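Local coordinates for protein piwi (Drosophila melanogaster, PDB 6KR6) that binds piRNAs as a Piwi-subfamily Argonaute and represses transposable elements through the piRNA pathway, at residues His766-Trp771 / Cys781-Lys786. Residues are numbered along the deposited sequence; the frame is centred on the assembly and turned at random.
With HG (mercury (II) ion), chain G; nucleotides of chain B.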
ATOM      1  N   HIS A 766     -10.235 -16.204   4.244  1.00 69.09           N
ATOM      2  CA  HIS A 766     -10.939 -17.163   3.396  1.00 66.75           C
ATOM      3  C   HIS A 766     -12.351 -16.729   3.013  1.00 69.11           C
ATOM      4  O   HIS A 766     -13.048 -17.489   2.334  1.00 71.61           O
ATOM      5  CB  HIS A 766     -11.028 -18.531   4.092  1.00 61.21           C
ATOM      6  CG  HIS A 766      -9.735 -19.286   4.140  1.00 66.70           C
ATOM      7  ND1 HIS A 766      -8.737 -18.997   5.045  1.00 71.05           N
ATOM      8  CD2 HIS A 766      -9.289 -20.334   3.409  1.00 73.06           C
ATOM      9  CE1 HIS A 766      -7.726 -19.828   4.862  1.00 66.09           C
ATOM     10  NE2 HIS A 766      -8.035 -20.649   3.875  1.00 70.47           N
ATOM     11  N   LEU A 767     -12.794 -15.539   3.421  1.00 58.88           N
ATOM     12  CA  LEU A 767     -14.214 -15.205   3.418  1.00 65.52           C
ATOM     13  C   LEU A 767     -14.580 -14.089   2.440  1.00 69.99           C
ATOM     14  O   LEU A 767     -15.595 -13.413   2.625  1.00 66.68           O
ATOM     15  CB  LEU A 767     -14.666 -14.830   4.830  1.00 64.93           C
ATOM     16  CG  LEU A 767     -14.644 -15.933   5.891  1.00 66.84           C
ATOM     17  CD1 LEU A 767     -14.774 -15.334   7.281  1.00 58.67           C
ATOM     18  CD2 LEU A 767     -15.752 -16.943   5.639  1.00 69.01           C
ATOM     19  N   TYR A 768     -13.781 -13.879   1.397  1.00 66.81           N
ATOM     20  CA  TYR A 768     -14.131 -12.919   0.352  1.00 62.25           C
ATOM     21  C   TYR A 768     -14.859 -13.671  -0.755  1.00 67.79           C
ATOM     22  O   TYR A 768     -14.244 -14.426  -1.513  1.00 76.51           O
ATOM     23  CB  TYR A 768     -12.897 -12.200  -0.184  1.00 69.60           C
ATOM     24  CG  TYR A 768     -13.231 -11.080  -1.147  1.00 72.52           C
ATOM     25  CD1 TYR A 768     -13.922  -9.954  -0.716  1.00 68.06           C
ATOM     26  CD2 TYR A 768     -12.858 -11.147  -2.482  1.00 68.06           C
ATOM     27  CE1 TYR A 768     -14.237  -8.929  -1.589  1.00 63.22           C
ATOM     28  CE2 TYR A 768     -13.163 -10.126  -3.362  1.00 65.60           C
ATOM     29  CZ  TYR A 768     -13.852  -9.021  -2.911  1.00 68.30           C
ATOM     30  OH  TYR A 768     -14.158  -8.005  -3.785  1.00 76.84           O
ATOM     31  N   TYR A 769     -16.170 -13.452  -0.855  1.00 70.89           N
ATOM     32  CA  TYR A 769     -17.030 -14.293  -1.676  1.00 70.25           C
ATOM     33  C   TYR A 769     -16.916 -14.020  -3.172  1.00 73.79           C
ATOM     34  O   TYR A 769     -17.397 -14.836  -3.966  1.00 82.68           O
ATOM     35  CB  TYR A 769     -18.480 -14.132  -1.222  1.00 62.86           C
ATOM     36  CG  TYR A 769     -18.714 -14.622   0.189  1.00 70.74           C
ATOM     37  CD1 TYR A 769     -18.119 -15.793   0.643  1.00 64.75           C
ATOM     38  CD2 TYR A 769     -19.514 -13.908   1.070  1.00 72.54           C
ATOM     39  CE1 TYR A 769     -18.323 -16.243   1.932  1.00 62.28           C
ATOM     40  CE2 TYR A 769     -19.723 -14.349   2.361  1.00 65.31           C
ATOM     41  CZ  TYR A 769     -19.126 -15.518   2.786  1.00 66.62           C
ATOM     42  OH  TYR A 769     -19.331 -15.958   4.072  1.00 75.56           O
ATOM     43  N   ASN A 770     -16.305 -12.909  -3.581  1.00 72.95           N
ATOM     44  CA  ASN A 770     -16.070 -12.682  -5.000  1.00 71.13           C
ATOM     45  C   ASN A 770     -14.870 -13.454  -5.528  1.00 73.14           C
ATOM     46  O   ASN A 770     -14.633 -13.447  -6.742  1.00 80.45           O
ATOM     47  CB  ASN A 770     -15.877 -11.188  -5.282  1.00 75.46           C
ATOM     48  CG  ASN A 770     -17.158 -10.507  -5.723  1.00 79.67           C
ATOM     49  OD1 ASN A 770     -18.252 -11.033  -5.530  1.00 82.40           O
ATOM     50  ND2 ASN A 770     -17.025  -9.328  -6.322  1.00 68.51           N
ATOM     51  N   TRP A 771     -14.111 -14.115  -4.657  1.00 67.56           N
ATOM     52  CA  TRP A 771     -12.917 -14.853  -5.049  1.00 73.37           C
ATOM     53  C   TRP A 771     -12.961 -16.224  -4.393  1.00 80.40           C
ATOM     54  O   TRP A 771     -12.997 -16.322  -3.164  1.00 82.61           O
ATOM     55  CB  TRP A 771     -11.652 -14.089  -4.643  1.00 75.93           C
ATOM     56  CG  TRP A 771     -10.373 -14.716  -5.106  1.00 84.29           C
ATOM     57  CD1 TRP A 771      -9.445 -15.352  -4.333  1.00 83.82           C
ATOM     58  CD2 TRP A 771      -9.875 -14.767  -6.451  1.00 92.08           C
ATOM     59  NE1 TRP A 771      -8.402 -15.794  -5.110  1.00 84.79           N
ATOM     60  CE2 TRP A 771      -8.642 -15.448  -6.414  1.00 93.09           C
ATOM     61  CE3 TRP A 771     -10.353 -14.304  -7.680  1.00101.47           C
ATOM     62  CZ2 TRP A 771      -7.880 -15.677  -7.558  1.00101.64           C
ATOM     63  CZ3 TRP A 771      -9.595 -14.532  -8.815  1.00104.00           C
ATOM     64  CH2 TRP A 771      -8.372 -15.212  -8.745  1.00103.67           C
ATOM     65  N   CYS A 781     -11.471  -6.488   5.195  1.00 70.13           N
ATOM     66  CA  CYS A 781     -10.667  -5.395   4.652  1.00 67.30           C
ATOM     67  C   CYS A 781     -10.853  -5.268   3.144  1.00 69.87           C
ATOM     68  O   CYS A 781     -10.960  -4.153   2.614  1.00 66.45           O
ATOM     69  CB  CYS A 781      -9.194  -5.611   5.000  1.00 61.93           C
ATOM     70  SG  CYS A 781      -8.305  -4.130   5.532  1.00 71.15           S
ATOM     71  N   GLN A 782     -10.893  -6.399   2.434  1.00 66.36           N
ATOM     72  CA  GLN A 782     -11.139  -6.362   0.996  1.00 58.95           C
ATOM     73  C   GLN A 782     -12.549  -5.863   0.696  1.00 65.01           C
ATOM     74  O   GLN A 782     -12.765  -5.138  -0.283  1.00 64.14           O
ATOM     75  CB  GLN A 782     -10.914  -7.748   0.391  1.00 66.46           C
ATOM     76  CG  GLN A 782     -11.010  -7.793  -1.126  1.00 74.99           C
ATOM     77  CD  GLN A 782      -9.732  -7.350  -1.811  1.00 81.98           C
ATOM     78  OE1 GLN A 782      -8.630  -7.610  -1.327  1.00 82.85           O
ATOM     79  NE2 GLN A 782      -9.874  -6.678  -2.949  1.00 81.81           N
ATOM     80  N   TYR A 783     -13.521  -6.235   1.535  1.00 66.32           N
ATOM     81  CA  TYR A 783     -14.873  -5.699   1.399  1.00 63.16           C
ATOM     82  C   TYR A 783     -14.882  -4.186   1.565  1.00 62.03           C
ATOM     83  O   TYR A 783     -15.542  -3.472   0.800  1.00 67.45           O
ATOM     84  CB  TYR A 783     -15.804  -6.346   2.425  1.00 67.52           C
ATOM     85  CG  TYR A 783     -16.201  -7.777   2.125  1.00 67.34           C
ATOM     86  CD1 TYR A 783     -16.622  -8.152   0.856  1.00 64.86           C
ATOM     87  CD2 TYR A 783     -16.162  -8.750   3.117  1.00 64.64           C
ATOM     88  CE1 TYR A 783     -16.989  -9.456   0.584  1.00 64.77           C
ATOM     89  CE2 TYR A 783     -16.524 -10.056   2.853  1.00 63.51           C
ATOM     90  CZ  TYR A 783     -16.936 -10.402   1.586  1.00 66.00           C
ATOM     91  OH  TYR A 783     -17.297 -11.702   1.322  1.00 67.87           O
ATOM     92  N   ALA A 784     -14.162  -3.682   2.570  1.00 61.99           N
ATOM     93  CA  ALA A 784     -14.098  -2.241   2.787  1.00 65.37           C
ATOM     94  C   ALA A 784     -13.451  -1.537   1.603  1.00 65.65           C
ATOM     95  O   ALA A 784     -13.927  -0.482   1.171  1.00 67.31           O
ATOM     96  CB  ALA A 784     -13.337  -1.933   4.075  1.00 63.58           C
ATOM     97  N   LYS A 785     -12.369  -2.106   1.064  1.00 68.68           N
ATOM     98  CA  LYS A 785     -11.738  -1.495  -0.103  1.00 72.19           C
ATOM     99  C   LYS A 785     -12.683  -1.495  -1.296  1.00 70.81           C
ATOM    100  O   LYS A 785     -12.787  -0.494  -2.015  1.00 77.64           O
ATOM    101  CB  LYS A 785     -10.434  -2.211  -0.457  1.00 74.69           C
ATOM    102  CG  LYS A 785      -9.530  -1.386  -1.371  1.00 83.98           C
ATOM    103  CD  LYS A 785      -8.424  -2.213  -2.014  1.00 97.05           C
ATOM    104  CE  LYS A 785      -8.886  -2.843  -3.319  1.00 93.66           C
ATOM    105  NZ  LYS A 785      -7.752  -3.469  -4.056  1.00 93.96           N
ATOM    106  N   LYS A 786     -13.390  -2.607  -1.518  1.00 69.22           N
ATOM    107  CA  LYS A 786     -14.342  -2.686  -2.622  1.00 68.10           C
ATOM    108  C   LYS A 786     -15.422  -1.619  -2.491  1.00 69.54           C
ATOM    109  O   LYS A 786     -15.714  -0.891  -3.448  1.00 76.15           O
ATOM    110  CB  LYS A 786     -14.967  -4.081  -2.668  1.00 62.61           C
ATOM    111  CG  LYS A 786     -15.866  -4.337  -3.872  1.00 63.58           C
ATOM    112  CD  LYS A 786     -15.055  -4.759  -5.088  1.00 73.32           C
ATOM    113  CE  LYS A 786     -15.944  -4.973  -6.306  1.00 72.12           C
ATOM    114  NZ  LYS A 786     -16.468  -3.685  -6.838  1.00 81.18           N
TER
HETATM  115 HG    HG G 905      -7.833  -3.858   2.841  0.72 71.72          HG
ATOM    116  P     U B   4     -13.169  -8.237  -7.917  1.00 93.95           P
ATOM    117  OP1   U B   4     -13.823  -8.011  -6.604  1.00 77.66           O
ATOM    118  OP2   U B   4     -13.582  -7.439  -9.101  1.00104.14           O
ATOM    119  O5'   U B   4     -11.603  -8.041  -7.716  1.00 94.01           O
ATOM    120  C5'   U B   4     -10.850  -8.981  -6.958  1.00101.20           C
ATOM    121  C4'   U B   4      -9.476  -9.196  -7.539  1.00119.84           C
ATOM    122  O4'   U B   4      -9.603  -9.643  -8.918  1.00126.28           O
ATOM    123  C3'   U B   4      -8.577  -7.961  -7.566  1.00120.45           C
ATOM    124  O3'   U B   4      -7.231  -8.337  -7.277  1.00125.71           O
ATOM    125  C2'   U B   4      -8.681  -7.489  -9.014  1.00119.71           C
ATOM    126  O2'   U B   4      -7.569  -6.749  -9.474  1.00116.67           O
ATOM    127  C1'   U B   4      -8.834  -8.809  -9.764  1.00122.30           C
ATOM    128  N1    U B   4      -9.533  -8.678 -11.052  1.00125.02           N
ATOM    129  C2    U B   4      -9.229  -9.575 -12.058  1.00122.96           C
ATOM    130  O2    U B   4      -8.426 -10.484 -11.918  1.00124.55           O
ATOM    131  N3    U B   4      -9.913  -9.380 -13.232  1.00123.98           N
ATOM    132  C4    U B   4     -10.840  -8.394 -13.501  1.00119.36           C
ATOM    133  O4    U B   4     -11.370  -8.346 -14.612  1.00118.24           O
ATOM    134  C5    U B   4     -11.091  -7.498 -12.414  1.00118.56           C
ATOM    135  C6    U B   4     -10.442  -7.665 -11.257  1.00123.37           C
ATOM    136  P     U B   3     -17.532  -8.639 -11.143  1.00 75.51           P
ATOM    137  OP1   U B   3     -18.003  -8.043  -9.866  1.00 76.84           O
ATOM    138  OP2   U B   3     -17.253  -7.767 -12.312  1.00 79.50           O
ATOM    139  O5'   U B   3     -16.218  -9.483 -10.827  1.00 74.63           O
ATOM    140  C5'   U B   3     -16.159 -10.341  -9.697  1.00 79.16           C
ATOM    141  C4'   U B   3     -14.849 -11.088  -9.642  1.00 82.31           C
ATOM    142  O4'   U B   3     -14.684 -11.886 -10.839  1.00 97.87           O
ATOM    143  C3'   U B   3     -13.593 -10.233  -9.587  1.00103.43           C
ATOM    144  O3'   U B   3     -13.312  -9.799  -8.266  1.00103.28           O
ATOM    145  C2'   U B   3     -12.517 -11.160 -10.153  1.00108.60           C
ATOM    146  O2'   U B   3     -11.985 -11.997  -9.137  1.00106.55           O
ATOM    147  C1'   U B   3     -13.314 -12.030 -11.134  1.00104.86           C
ATOM    148  N1    U B   3     -13.074 -11.692 -12.558  1.00103.10           N
ATOM    149  C2    U B   3     -12.013 -12.330 -13.177  1.00111.79           C
ATOM    150  O2    U B   3     -11.291 -13.122 -12.595  1.00113.60           O
ATOM    151  N3    U B   3     -11.824 -12.006 -14.498  1.00111.79           N
ATOM    152  C4    U B   3     -12.577 -11.130 -15.251  1.00108.04           C
ATOM    153  O4    U B   3     -12.280 -10.943 -16.432  1.00114.91           O
ATOM    154  C5    U B   3     -13.661 -10.516 -14.544  1.00 97.18           C
ATOM    155  C6    U B   3     -13.869 -10.812 -13.254  1.00 97.55           C
TER
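Tyr783 uses its hydroxyl to pin the loop before helix 779-795 back onto that helix, within the Piwi domain and its RNase H-like fold. Two loop backbone groups share the oxygen: Tyr769 N donates to Tyr783 OH at 3.0 Å (N-H...O 155°), and the hydroxyl in turn gives a weak bond to Leu767 O. The residue between them, Tyr768, opens a type I turn and, with CG anti to the backbone N (chi1 -173°), sends its ring along the helix toward the bound RNA. There Tyr768 OH donates to OP1 of U4 of chain B at 2.8 Å, and Asn770 ND2 adds a weak bond to the same oxygen. Asn770 ND2 also bonds Leu810 O, bordering a site of Gln556 and Leu810 that holds zinc here and probably binds magnesium. Gln782 CG lies over one face of the Tyr768 ring, 3.5 Å from its centroid, in a CH-pi contact. The Tyr783 ring meets Tyr768 obliquely, planes 48° apart. With an alanine at Tyr768 the hydroxyl and ring would be gone, which is likely to weaken the hold on OP1 and open a gap beside Gln782 CG. Farther along the helix, Lys786 crosses the end of the Tyr768 side chain, its CD 3.6 Å from Tyr768 OH.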